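Local atomic coordinates of sugar phosphate isomerase/epimerase (Parabacteroides distasonis, PDB entry 3L23), a protein that probably acts as a magnesium-binding isomerase or epimerase of sugar phosphates, built on a xylose isomerase-like TIM barrel. Residues 128-133 and 196-201; 81-86 and 92-97; 229-232 and 237-240; 111-116 and 123-128. All coordinates share one frame; numbering follows the deposited sequence.

Interaction 1 of 4, residues 128-133 and 196-201; sequences PMMPTI and DQIYDL
Ile-198 meets Met-130 and Ile-133 through its aliphatic branches, with no flat group taking part, and the flat groups of 196-201 turn elsewhere. The Gln-197 amide sends NE2 to Asp-200 OD2 at 3.1 Å; this oxygen lies close to the amide plane, yet the nitrogen reaches it from above the carboxylate plane. The Tyr-199 ring goes to another part of the core, where it meets Phe-171 and Phe-213 and stands edge-to-face with Tyr-230. Within the xylose isomerase-like TIM barrel, this contact ties the loop after strand 124-127 to the first turn of helix 198-205, with Gln-197 at the N-cap position. Met-130, present as selenomethionine, comes at about a right angle to Ile-198. Its chain runs extended and then bends at chi3 (75°), bringing SE to 4.1 Å from Ile-198 CG2. The two isoleucines engage reciprocally: Ile-133 CD1 lies 3.8 Å from Ile-198 CG2, and Ile-133 CG2 lies 3.9 Å from Ile-198 CD1. Cutting Ile-198 back to an alanine would probably open a gap beside the selenium and both branches of Ile-133, weakening the tie between loop and helix. Met-202, one turn further along the helix, also touches Met-130 and Ile-133. At the start of the loop, Pro-128 O is hydrogen-bonded to ND1 of the magnesium ligand His-165. Ile-198 CD1 finally comes to rest 3.7 Å from the carbonyl oxygen of Ile-133.

Interaction 2 of 4, residues 81-86 and 92-97; sequences NPVDTS and KAMIFK
Asp-84 N gives its hydrogen to Ala-93 O over 2.8 Å, the shortest sound polar bond between 81-86 and 92-97. The carboxylate of Asp-84 turns instead to its own segment: OD1 accepts from the backbone N of Ser-86 at 2.9 Å, which makes an Asx turn, and this donor comes in on the anti side, 30° out of the carboxylate plane. The side chain can turn back to Ser-86 because CG stands anti to the backbone N (chi1 178°). A leucine in place of Asp-84 would probably leave Ser-86 N without this acceptor and the turn freer to move, though the backbone bond to Ala-93 O does not need the carboxylate. Ile-95 N answers with a nearly straight bond (176°) to Pro-82 O at 3.1 Å. These two bonds flank Val-83 and Met-94, a single antiparallel bridge whose residues form a non-hydrogen-bonded pair. It pinches together the long loop that leads from strand 74-79 to helix 103-119 in the TIM barrel. Between the bonds, Val-83 CA makes a CA-H...O contact with Ala-93 O at 3.2 Å. Ile-95 lays CD1 against the Val-83 to Asp-84 peptide, 3.7 Å from Val-83 C, while Ala-93 CB sits 3.6 Å from Asp-84 O. Beyond the bridge, Asn-81 OD1 takes a weak hydrogen bond from Met-129 N, and Pro-82 packs on Tyr-109 and Trp-110 of helix 103-119.

Interaction 3 of 4, residues 229-232 and 237-240; sequences EYMQ and RIKV
Ile-238 pushes its CD1 methyl into the backbone of helix 227-233 at Tyr-230, and this is where the contact is tight. The methyl lies 3.6 Å from Tyr-230 O, 3.9 Å from Tyr-230 CB and 3.9 Å from Met-231 N, so one carbon lies against the peptide joining Tyr-230 to Met-231 and against the start of the tyrosine side chain. CG1 of Ile-238 stands anti to the carbonyl carbon (chi1 -62°) and the branch runs on extended (chi2 161°), which carries CD1 out from the strand to the helix. The other branch packs more loosely: Ile-238 CG2 comes only to 4.3 Å from CG of Met-231, a selenomethionine with two deposited conformers. Glu-229 and Gln-232, by contrast, are exposed, and the CB of Gln-232 points away from the strand. On the strand, Lys-239 is likewise exposed. The Tyr-230 ring leads away from Ile-238, and its OH is hydrogen-bonded to Asp-200 OD1. In this TIM barrel, helix 227-233 lies on the crossover from strand 211-216 to the parallel neighbour 238-243, the strand that carries the magnesium ligand His-242. Both Tyr-230 and Ile-238 touch Met-215 of strand 211-216, so the helix packs across the pair, and Met-231 touches Ile-269 in the loop that leads on to strand 272-274.

Interaction 4 of 4, residues 111-116 and 123-128; sequences KATAAD and KYLIQP. With EDO (1,2-ethanediol), chain E.
Leu-125 rests one methyl, CD2, against helix 103-119 at Ala-114, 3.8 Å from Ala-114 CA and 4.0 Å from Ala-114 CB. With only a methyl for a side chain, Ala-114 lets the leucine come right up to the helix backbone. Thr-113 adds its own methyl beside it, CG2 standing 4.2 Å from Leu-125 CD2. The torsion of Thr-113 (chi1 -57°) divides the work of its two branches: CG2 turns to the leucine, while OG1 is directed back along the helix, where it is hydrogen-bonded to Tyr-109 O. The same OG1 accepts a hydrogen bond of 3.1 Å from O1 of a 1,2-ethanediol molecule, probably left from the crystallisation liquor. Trp-110 and His-117 of the same helix also touch Leu-125, so several helix side chains surround it. The two elements belong to a beta-alpha-beta crossover of the TIM barrel: strand 74-79 leads through helix 103-119 to its parallel neighbour 124-127, and Leu-125 points from the strand toward the helix. On the strand side, the backbone of Leu-125 is hydrogen-bonded to Gly-163, and those of Tyr-124 and Ile-126 to Ile-76 and to Ser-78 and Val-80, which fixes the strand between its two neighbours. Ile-126 touches Tyr-212 and Glu-214 of strand 211-216, consistent with an inward-facing side chain. Tyr-124 OH is hydrogen-bonded to Asp-271 OD2, and Lys-123 CG lies over the centre of the tyrosine ring, 3.8 Å above the plane.

All four contacts lie in one TIM barrel and follow in series along the chain: interaction 2, then 4, 1 and 3. Interactions 3 and 4 each set a helix against a strand of the same barrel sheet; their centres are 21 Å apart, and Val-240 touches Tyr-124 between them. Interaction 2 lies within the loop after strand 74-79, and interaction 1 joins the loop after strand 124-127 to helix 198-205; Thr-132 N and Phe-96 O link the two. Interactions 2 and 3, 29 Å apart, sit on opposite sides of the chain's centre. Strands 162-165 and 238-243 carry the magnesium ligands His-165 and His-242, and Pro-128, common to interactions 1 and 4, adjoins that site through His-165.

Interaction 1 of 4, residues 128-133 and 196-201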
loop_
_atom_site.group_PDB
_atom_site.type_symbol
_atom_site.label_atom_id
_atom_site.label_comp_id
_atom_site.label_asym_id
_atom_site.label_seq_id
_atom_site.Cartn_x
_atom_site.Cartn_y
_atom_site.Cartn_z
ATOM N N PRO A 128 1.047 4.131 3.289
ATOM C CA PRO A 128 0.590 4.471 1.911
ATOM C C PRO A 128 0.442 5.931 1.546
ATOM O O PRO A 128 0.201 6.219 0.374
ATOM C CB PRO A 128 -0.775 3.806 1.869
ATOM C CG PRO A 128 -1.309 4.082 3.253
ATOM C CD PRO A 128 -0.109 3.980 4.196
HETATM N N MSE A 129 0.570 6.869 2.488
HETATM C CA MSE A 129 0.407 8.287 2.200
HETATM C C MSE A 129 1.721 9.058 2.356
HETATM O O MSE A 129 2.431 8.870 3.308
HETATM C CB MSE A 129 -0.656 8.932 3.114
HETATM C CG MSE A 129 -1.027 10.385 2.744
HETATM SE SE MSE A 129 -1.818 10.472 0.855
HETATM C CE MSE A 129 -2.820 9.003 1.088
HETATM N N MSE A 130 2.015 9.926 1.389
HETATM C CA MSE A 130 3.232 10.714 1.409
HETATM C C MSE A 130 3.163 11.843 2.440
HETATM O O MSE A 130 2.153 12.592 2.506
HETATM C CB MSE A 130 3.481 11.335 0.015
HETATM C CG MSE A 130 4.906 11.768 -0.174
HETATM SE SE MSE A 130 5.197 12.704 -1.858
HETATM C CE MSE A 130 4.474 14.270 -1.480
ATOM N N PRO A 131 4.227 11.984 3.288
ATOM C CA PRO A 131 4.325 13.194 4.094
ATOM C C PRO A 131 4.487 14.435 3.226
ATOM O O PRO A 131 4.679 14.350 2.017
ATOM C CB PRO A 131 5.599 12.981 4.949
ATOM C CG PRO A 131 5.925 11.574 4.859
ATOM C CD PRO A 131 5.334 11.047 3.564
ATOM N N THR A 132 4.366 15.582 3.849
ATOM C CA THR A 132 4.641 16.821 3.149
ATOM C C THR A 132 6.110 16.878 2.713
ATOM O O THR A 132 7.003 16.869 3.572
ATOM C CB THR A 132 4.366 18.012 4.069
ATOM O OG1 THR A 132 2.989 17.984 4.464
ATOM C CG2 THR A 132 4.677 19.343 3.382
ATOM N N ILE A 133 6.351 16.938 1.399
ATOM C CA ILE A 133 7.695 17.049 0.838
ATOM C C ILE A 133 7.683 18.080 -0.313
ATOM O O ILE A 133 7.024 17.833 -1.345
ATOM C CB ILE A 133 8.227 15.725 0.295
ATOM C CG1 ILE A 133 8.264 14.640 1.401
ATOM C CG2 ILE A 133 9.610 15.942 -0.334
ATOM C CD1 ILE A 133 8.493 13.186 0.908
ATOM N N ASP A 196 14.443 16.840 -9.296
ATOM C CA ASP A 196 14.427 15.404 -9.074
ATOM C C ASP A 196 13.067 14.947 -8.626
ATOM O O ASP A 196 12.464 15.604 -7.782
ATOM C CB ASP A 196 15.411 15.075 -7.972
ATOM C CG ASP A 196 16.791 15.505 -8.305
ATOM O OD1 ASP A 196 17.360 14.904 -9.236
ATOM O OD2 ASP A 196 17.303 16.464 -7.667
ATOM N N GLN A 197 12.607 13.796 -9.132
ATOM C CA GLN A 197 11.366 13.236 -8.663
ATOM C C GLN A 197 11.534 12.788 -7.213
ATOM O O GLN A 197 12.529 12.139 -6.859
ATOM C CB GLN A 197 10.920 12.058 -9.541
ATOM C CG GLN A 197 10.618 12.494 -10.990
ATOM C CD GLN A 197 10.075 11.392 -11.873
ATOM O OE1 GLN A 197 9.160 11.636 -12.670
ATOM N NE2 GLN A 197 10.613 10.160 -11.713
ATOM N N ILE A 198 10.541 13.102 -6.391
ATOM C CA ILE A 198 10.562 12.676 -4.978
ATOM C C ILE A 198 10.809 11.188 -4.834
ATOM O O ILE A 198 11.614 10.777 -4.012
ATOM C CB ILE A 198 9.268 13.143 -4.217
ATOM C CG1 ILE A 198 9.251 14.654 -4.086
ATOM C CG2 ILE A 198 9.174 12.501 -2.813
ATOM C CD1 ILE A 198 7.865 15.223 -3.795
ATOM N N TYR A 199 10.132 10.351 -5.624
ATOM C CA TYR A 199 10.302 8.902 -5.506
ATOM C C TYR A 199 11.761 8.459 -5.721
ATOM O O TYR A 199 12.256 7.520 -5.042
ATOM C CB TYR A 199 9.372 8.220 -6.508
ATOM C CG TYR A 199 9.055 6.758 -6.244
ATOM C CD1 TYR A 199 8.265 6.375 -5.153
ATOM C CD2 TYR A 199 9.542 5.756 -7.081
ATOM C CE1 TYR A 199 7.972 5.042 -4.922
ATOM C CE2 TYR A 199 9.236 4.428 -6.848
ATOM C CZ TYR A 199 8.473 4.077 -5.786
ATOM O OH TYR A 199 8.170 2.758 -5.519
ATOM N N ASP A 200 12.425 9.073 -6.698
ATOM C CA ASP A 200 13.859 8.798 -6.939
ATOM C C ASP A 200 14.722 9.156 -5.737
ATOM O O ASP A 200 15.653 8.428 -5.426
ATOM C CB ASP A 200 14.323 9.466 -8.214
ATOM C CG ASP A 200 13.605 8.912 -9.404
ATOM O OD1 ASP A 200 13.325 7.705 -9.361
ATOM O OD2 ASP A 200 13.298 9.637 -10.356
ATOM N N LEU A 201 14.400 10.245 -5.047
ATOM C CA LEU A 201 15.097 10.610 -3.832
ATOM C C LEU A 201 14.805 9.589 -2.726
ATOM O O LEU A 201 15.689 9.276 -1.915
ATOM C CB LEU A 201 14.722 12.027 -3.370
ATOM C CG LEU A 201 15.020 13.180 -4.340
ATOM C CD1 LEU A 201 14.416 14.475 -3.824
ATOM C CD2 LEU A 201 16.526 13.283 -4.618
#

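Interaction 2 of 4, residues 81-86 and 92-97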
loop_
_atom_site.group_PDB
_atom_site.type_symbol
_atom_site.label_atom_id
_atom_site.label_comp_id
_atom_site.label_asym_id
_atom_site.label_seq_id
_atom_site.Cartn_x
_atom_site.Cartn_y
_atom_site.Cartn_z
ATOM N N ASN A 81 -1.118 4.679 8.646
ATOM C CA ASN A 81 -0.476 5.986 8.580
ATOM C C ASN A 81 -0.261 6.569 9.979
ATOM O O ASN A 81 -1.210 6.561 10.773
ATOM C CB ASN A 81 -1.371 6.969 7.820
ATOM C CG ASN A 81 -1.368 6.756 6.340
ATOM O OD1 ASN A 81 -0.316 6.852 5.638
ATOM N ND2 ASN A 81 -2.555 6.439 5.839
ATOM N N PRO A 82 0.949 7.066 10.294
ATOM C CA PRO A 82 1.166 7.713 11.593
ATOM C C PRO A 82 0.171 8.797 11.978
ATOM O O PRO A 82 -0.147 9.700 11.181
ATOM C CB PRO A 82 2.573 8.321 11.452
ATOM C CG PRO A 82 3.251 7.398 10.507
ATOM C CD PRO A 82 2.215 6.964 9.537
ATOM N N VAL A 83 -0.312 8.676 13.208
ATOM C CA VAL A 83 -1.229 9.644 13.789
ATOM C C VAL A 83 -0.795 9.963 15.197
ATOM O O VAL A 83 -0.114 9.168 15.848
ATOM C CB VAL A 83 -2.709 9.137 13.862
ATOM C CG1 VAL A 83 -3.351 9.002 12.469
ATOM C CG2 VAL A 83 -2.797 7.841 14.654
ATOM N N ASP A 84 -1.173 11.162 15.638
ATOM C CA ASP A 84 -0.933 11.648 16.975
ATOM C C ASP A 84 -2.200 11.279 17.747
ATOM O O ASP A 84 -3.244 11.906 17.558
ATOM C CB ASP A 84 -0.715 13.162 16.941
ATOM C CG ASP A 84 -0.502 13.780 18.336
ATOM O OD1 ASP A 84 -0.865 13.148 19.349
ATOM O OD2 ASP A 84 0.034 14.909 18.408
ATOM N N THR A 85 -2.109 10.285 18.625
ATOM C CA THR A 85 -3.295 9.810 19.337
ATOM C C THR A 85 -3.854 10.786 20.405
ATOM O O THR A 85 -4.898 10.513 20.991
ATOM C CB THR A 85 -3.079 8.404 19.955
ATOM O OG1 THR A 85 -1.937 8.428 20.819
ATOM C CG2 THR A 85 -2.890 7.358 18.867
ATOM N N SER A 86 -3.178 11.910 20.646
ATOM C CA SER A 86 -3.715 12.940 21.531
ATOM C C SER A 86 -4.874 13.695 20.872
ATOM O O SER A 86 -5.587 14.439 21.546
ATOM C CB SER A 86 -2.627 13.935 21.935
ATOM O OG SER A 86 -2.269 14.774 20.854
ATOM N N LYS A 92 -7.127 15.853 11.839
ATOM C CA LYS A 92 -6.125 16.659 12.533
ATOM C C LYS A 92 -5.069 15.775 13.216
ATOM O O LYS A 92 -4.018 16.276 13.642
ATOM C CB LYS A 92 -6.779 17.581 13.576
ATOM N N ALA A 93 -5.356 14.480 13.354
ATOM C CA ALA A 93 -4.432 13.556 14.014
ATOM C C ALA A 93 -3.340 13.064 13.074
ATOM O O ALA A 93 -2.310 12.635 13.543
ATOM C CB ALA A 93 -5.200 12.353 14.585
HETATM N N MSE A 94 -3.594 13.090 11.760
HETATM C CA MSE A 94 -2.635 12.586 10.756
HETATM C C MSE A 94 -1.370 13.448 10.716
HETATM O O MSE A 94 -1.441 14.657 10.533
HETATM C CB MSE A 94 -3.250 12.516 9.348
HETATM C CG MSE A 94 -4.290 11.399 9.124
HETATM SE SE MSE A 94 -4.949 11.186 7.235
HETATM C CE MSE A 94 -3.444 10.273 6.486
ATOM N N ILE A 95 -0.218 12.805 10.877
ATOM C CA ILE A 95 1.071 13.484 10.912
ATOM C C ILE A 95 1.595 13.592 9.484
ATOM O O ILE A 95 2.004 12.609 8.889
ATOM C CB ILE A 95 2.062 12.743 11.812
ATOM C CG1 ILE A 95 1.489 12.598 13.222
ATOM C CG2 ILE A 95 3.432 13.482 11.799
ATOM C CD1 ILE A 95 2.300 11.693 14.159
ATOM N N PHE A 96 1.548 14.784 8.921
ATOM C CA PHE A 96 2.051 15.029 7.573
ATOM C C PHE A 96 3.351 15.798 7.557
ATOM O O PHE A 96 4.176 15.586 6.672
ATOM C CB PHE A 96 1.042 15.838 6.737
ATOM C CG PHE A 96 -0.044 15.027 6.151
ATOM C CD1 PHE A 96 0.166 14.291 4.983
ATOM C CD2 PHE A 96 -1.299 15.004 6.742
ATOM C CE1 PHE A 96 -0.852 13.540 4.424
ATOM C CE2 PHE A 96 -2.321 14.232 6.186
ATOM C CZ PHE A 96 -2.095 13.502 5.030
ATOM N N LYS A 97 3.512 16.716 8.487
ATOM C CA LYS A 97 4.701 17.558 8.520
ATOM C C LYS A 97 5.714 16.898 9.416
ATOM O O LYS A 97 5.592 16.935 10.635
ATOM C CB LYS A 97 4.394 18.968 8.997
ATOM C CG LYS A 97 5.620 19.857 8.928
#

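Interaction 3 of 4, residues 229-232 and 237-240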
loop_
_atom_site.group_PDB
_atom_site.type_symbol
_atom_site.label_atom_id
_atom_site.label_comp_id
_atom_site.label_asym_id
_atom_site.label_seq_id
_atom_site.Cartn_x
_atom_site.Cartn_y
_atom_site.Cartn_z
ATOM N N GLU A 229 9.634 -0.027 -16.190
ATOM C CA GLU A 229 10.969 0.553 -16.076
ATOM C C GLU A 229 11.468 0.619 -14.636
ATOM O O GLU A 229 12.648 0.345 -14.374
ATOM C CB GLU A 229 10.997 1.968 -16.672
ATOM C CG GLU A 229 12.347 2.665 -16.573
ATOM C CD GLU A 229 12.338 4.151 -17.032
ATOM O OE1 GLU A 229 11.242 4.767 -17.209
ATOM O OE2 GLU A 229 13.467 4.671 -17.212
ATOM N N TYR A 230 10.600 1.014 -13.706
ATOM C CA TYR A 230 10.969 1.061 -12.286
ATOM C C TYR A 230 11.349 -0.327 -11.748
ATOM O O TYR A 230 12.361 -0.483 -11.037
ATOM C CB TYR A 230 9.878 1.722 -11.413
ATOM C CG TYR A 230 10.177 3.181 -11.231
ATOM C CD1 TYR A 230 11.100 3.606 -10.298
ATOM C CD2 TYR A 230 9.582 4.143 -12.058
ATOM C CE1 TYR A 230 11.421 4.974 -10.167
ATOM C CE2 TYR A 230 9.908 5.453 -11.948
ATOM C CZ TYR A 230 10.844 5.876 -11.011
ATOM O OH TYR A 230 11.150 7.229 -10.950
HETATM N N MSE A 231 10.536 -1.332 -12.046
HETATM C CA MSE A 231 10.873 -2.715 -11.652
HETATM C C MSE A 231 12.212 -3.183 -12.275
HETATM O O MSE A 231 12.998 -3.866 -11.626
HETATM C CB MSE A 231 9.739 -3.697 -12.023
HETATM C CG MSE A 231 8.638 -3.748 -10.997
HETATM SE SE MSE A 231 7.305 -5.080 -11.487
HETATM C CE MSE A 231 6.326 -4.089 -12.867
ATOM N N GLN A 232 12.477 -2.809 -13.520
ATOM C CA GLN A 232 13.742 -3.212 -14.170
ATOM C C GLN A 232 14.929 -2.513 -13.537
ATOM O O GLN A 232 15.996 -3.108 -13.375
ATOM C CB GLN A 232 13.699 -2.930 -15.667
ATOM C CG GLN A 232 12.713 -3.831 -16.430
ATOM C CD GLN A 232 12.434 -3.372 -17.883
ATOM O OE1 GLN A 232 13.020 -2.412 -18.359
ATOM N NE2 GLN A 232 11.582 -4.092 -18.582
ATOM N N ARG A 237 14.425 -3.234 -4.730
ATOM C CA ARG A 237 13.671 -2.355 -3.835
ATOM C C ARG A 237 12.162 -2.539 -3.896
ATOM O O ARG A 237 11.470 -2.281 -2.920
ATOM C CB ARG A 237 13.971 -0.899 -4.201
ATOM C CG ARG A 237 15.455 -0.549 -4.257
ATOM C CD ARG A 237 16.205 -0.874 -2.969
ATOM N NE ARG A 237 15.622 -0.335 -1.741
ATOM C CZ ARG A 237 15.721 0.919 -1.322
ATOM N NH1 ARG A 237 16.338 1.838 -2.029
ATOM N NH2 ARG A 237 15.176 1.266 -0.173
ATOM N N ILE A 238 11.638 -2.919 -5.056
ATOM C CA ILE A 238 10.174 -3.022 -5.225
ATOM C C ILE A 238 9.770 -4.469 -4.996
ATOM O O ILE A 238 10.074 -5.317 -5.833
ATOM C CB ILE A 238 9.744 -2.536 -6.614
ATOM C CG1 ILE A 238 10.102 -1.038 -6.777
ATOM C CG2 ILE A 238 8.245 -2.837 -6.786
ATOM C CD1 ILE A 238 10.164 -0.531 -8.234
ATOM N N LYS A 239 9.144 -4.747 -3.858
ATOM C CA LYS A 239 8.909 -6.106 -3.392
ATOM C C LYS A 239 7.460 -6.558 -3.394
ATOM O O LYS A 239 7.203 -7.748 -3.248
ATOM C CB LYS A 239 9.427 -6.232 -1.975
ATOM C CG LYS A 239 10.910 -5.926 -1.856
ATOM C CD LYS A 239 11.762 -7.136 -1.972
ATOM C CE LYS A 239 13.273 -6.800 -1.757
ATOM N NZ LYS A 239 13.549 -5.970 -0.509
ATOM N N VAL A 240 6.526 -5.619 -3.524
ATOM C CA VAL A 240 5.090 -5.911 -3.526
ATOM C C VAL A 240 4.450 -4.987 -4.541
ATOM O O VAL A 240 4.956 -3.914 -4.750
ATOM C CB VAL A 240 4.464 -5.654 -2.119
ATOM C CG1 VAL A 240 2.995 -6.081 -2.080
ATOM C CG2 VAL A 240 5.279 -6.379 -0.999
#

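Interaction 4 of 4, residues 111-116 and 123-128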
loop_
_atom_site.group_PDB
_atom_site.type_symbol
_atom_site.label_atom_id
_atom_site.label_comp_id
_atom_site.label_asym_id
_atom_site.label_seq_id
_atom_site.Cartn_x
_atom_site.Cartn_y
_atom_site.Cartn_z
ATOM N N LYS A 111 5.998 1.776 17.072
ATOM C CA LYS A 111 6.169 0.728 18.091
ATOM C C LYS A 111 4.827 0.035 18.421
ATOM O O LYS A 111 4.723 -1.189 18.332
ATOM C CB LYS A 111 6.811 1.276 19.366
ATOM C CG LYS A 111 6.995 0.193 20.428
ATOM C CD LYS A 111 7.916 0.613 21.524
ATOM C CE LYS A 111 8.079 -0.510 22.595
ATOM N NZ LYS A 111 8.784 0.019 23.731
ATOM N N ALA A 112 3.819 0.828 18.763
ATOM C CA ALA A 112 2.488 0.293 19.123
ATOM C C ALA A 112 1.825 -0.419 17.958
ATOM O O ALA A 112 1.244 -1.487 18.122
ATOM C CB ALA A 112 1.614 1.408 19.603
ATOM N N THR A 113 1.890 0.178 16.774
ATOM C CA THR A 113 1.289 -0.400 15.582
ATOM C C THR A 113 1.983 -1.700 15.145
ATOM O O THR A 113 1.307 -2.686 14.822
ATOM C CB THR A 113 1.306 0.662 14.472
ATOM O OG1 THR A 113 0.603 1.809 14.984
ATOM C CG2 THR A 113 0.665 0.152 13.154
ATOM N N ALA A 114 3.304 -1.720 15.154
ATOM C CA ALA A 114 4.065 -2.906 14.769
ATOM C C ALA A 114 3.826 -4.055 15.768
ATOM O O ALA A 114 3.671 -5.216 15.354
ATOM C CB ALA A 114 5.571 -2.585 14.661
ATOM N N ALA A 115 3.755 -3.732 17.062
ATOM C CA ALA A 115 3.449 -4.725 18.090
ATOM C C ALA A 115 2.107 -5.396 17.805
ATOM O O ALA A 115 2.019 -6.628 17.857
ATOM C CB ALA A 115 3.464 -4.101 19.497
ATOM N N ASP A 116 1.092 -4.600 17.455
ATOM C CA ASP A 116 -0.225 -5.119 17.084
ATOM C C ASP A 116 -0.167 -5.989 15.845
ATOM O O ASP A 116 -0.788 -7.040 15.801
ATOM C CB ASP A 116 -1.252 -3.975 16.878
ATOM C CG ASP A 116 -1.919 -3.508 18.191
ATOM O OD1 ASP A 116 -1.711 -4.132 19.257
ATOM O OD2 ASP A 116 -2.698 -2.524 18.144
ATOM N N LYS A 123 2.742 -10.097 7.574
ATOM C CA LYS A 123 4.101 -10.116 7.006
ATOM C C LYS A 123 4.667 -8.732 6.663
ATOM O O LYS A 123 5.874 -8.477 6.884
ATOM C CB LYS A 123 4.142 -11.041 5.784
ATOM C CG LYS A 123 5.447 -10.963 5.018
ATOM C CD LYS A 123 5.572 -12.023 3.981
ATOM C CE LYS A 123 6.959 -11.973 3.356
ATOM N NZ LYS A 123 7.232 -13.157 2.497
ATOM N N TYR A 124 3.816 -7.892 6.056
ATOM C CA TYR A 124 4.157 -6.531 5.670
ATOM C C TYR A 124 3.355 -5.487 6.442
ATOM O O TYR A 124 2.158 -5.656 6.634
ATOM C CB TYR A 124 3.876 -6.326 4.192
ATOM C CG TYR A 124 4.508 -7.333 3.243
ATOM C CD1 TYR A 124 5.812 -7.207 2.860
ATOM C CD2 TYR A 124 3.755 -8.360 2.696
ATOM C CE1 TYR A 124 6.388 -8.074 1.967
ATOM C CE2 TYR A 124 4.317 -9.261 1.803
ATOM C CZ TYR A 124 5.630 -9.105 1.434
ATOM O OH TYR A 124 6.196 -10.001 0.558
ATOM N N LEU A 125 4.038 -4.406 6.821
ATOM C CA LEU A 125 3.440 -3.211 7.431
ATOM C C LEU A 125 3.894 -2.039 6.561
ATOM O O LEU A 125 5.101 -1.802 6.399
ATOM C CB LEU A 125 3.904 -3.058 8.879
ATOM C CG LEU A 125 3.180 -1.993 9.696
ATOM C CD1 LEU A 125 1.678 -2.206 9.735
ATOM C CD2 LEU A 125 3.778 -1.897 11.126
ATOM N N ILE A 126 2.924 -1.319 5.991
ATOM C CA ILE A 126 3.177 -0.375 4.890
ATOM C C ILE A 126 2.483 0.971 5.129
ATOM O O ILE A 126 1.325 1.017 5.518
ATOM C CB ILE A 126 2.706 -0.970 3.545
ATOM C CG1 ILE A 126 3.522 -2.221 3.183
ATOM C CG2 ILE A 126 2.765 0.064 2.413
ATOM C CD1 ILE A 126 3.066 -3.085 1.998
ATOM N N GLN A 127 3.233 2.059 4.940
ATOM C CA GLN A 127 2.713 3.435 4.959
ATOM C C GLN A 127 2.331 3.814 3.530
ATOM O O GLN A 127 3.183 3.757 2.640
ATOM C CB GLN A 127 3.747 4.414 5.477
ATOM C CG GLN A 127 3.237 5.832 5.423
ATOM C CD GLN A 127 4.156 6.772 6.112
ATOM O OE1 GLN A 127 4.836 6.388 7.081
ATOM N NE2 GLN A 127 4.191 8.029 5.644
ATOM N N PRO A 128 1.047 4.131 3.289
ATOM C CA PRO A 128 0.590 4.471 1.911
ATOM C C PRO A 128 0.442 5.931 1.546
ATOM O O PRO A 128 0.201 6.219 0.374
ATOM C CB PRO A 128 -0.775 3.806 1.869
ATOM C CG PRO A 128 -1.309 4.082 3.253
ATOM C CD PRO A 128 -0.109 3.980 4.196
HETATM C C1 EDO E . -2.084 3.565 17.080
HETATM O O1 EDO E . -1.333 2.389 17.346
HETATM C C2 EDO E . -3.071 3.201 15.992
HETATM O O2 EDO E . -4.218 4.046 16.005
#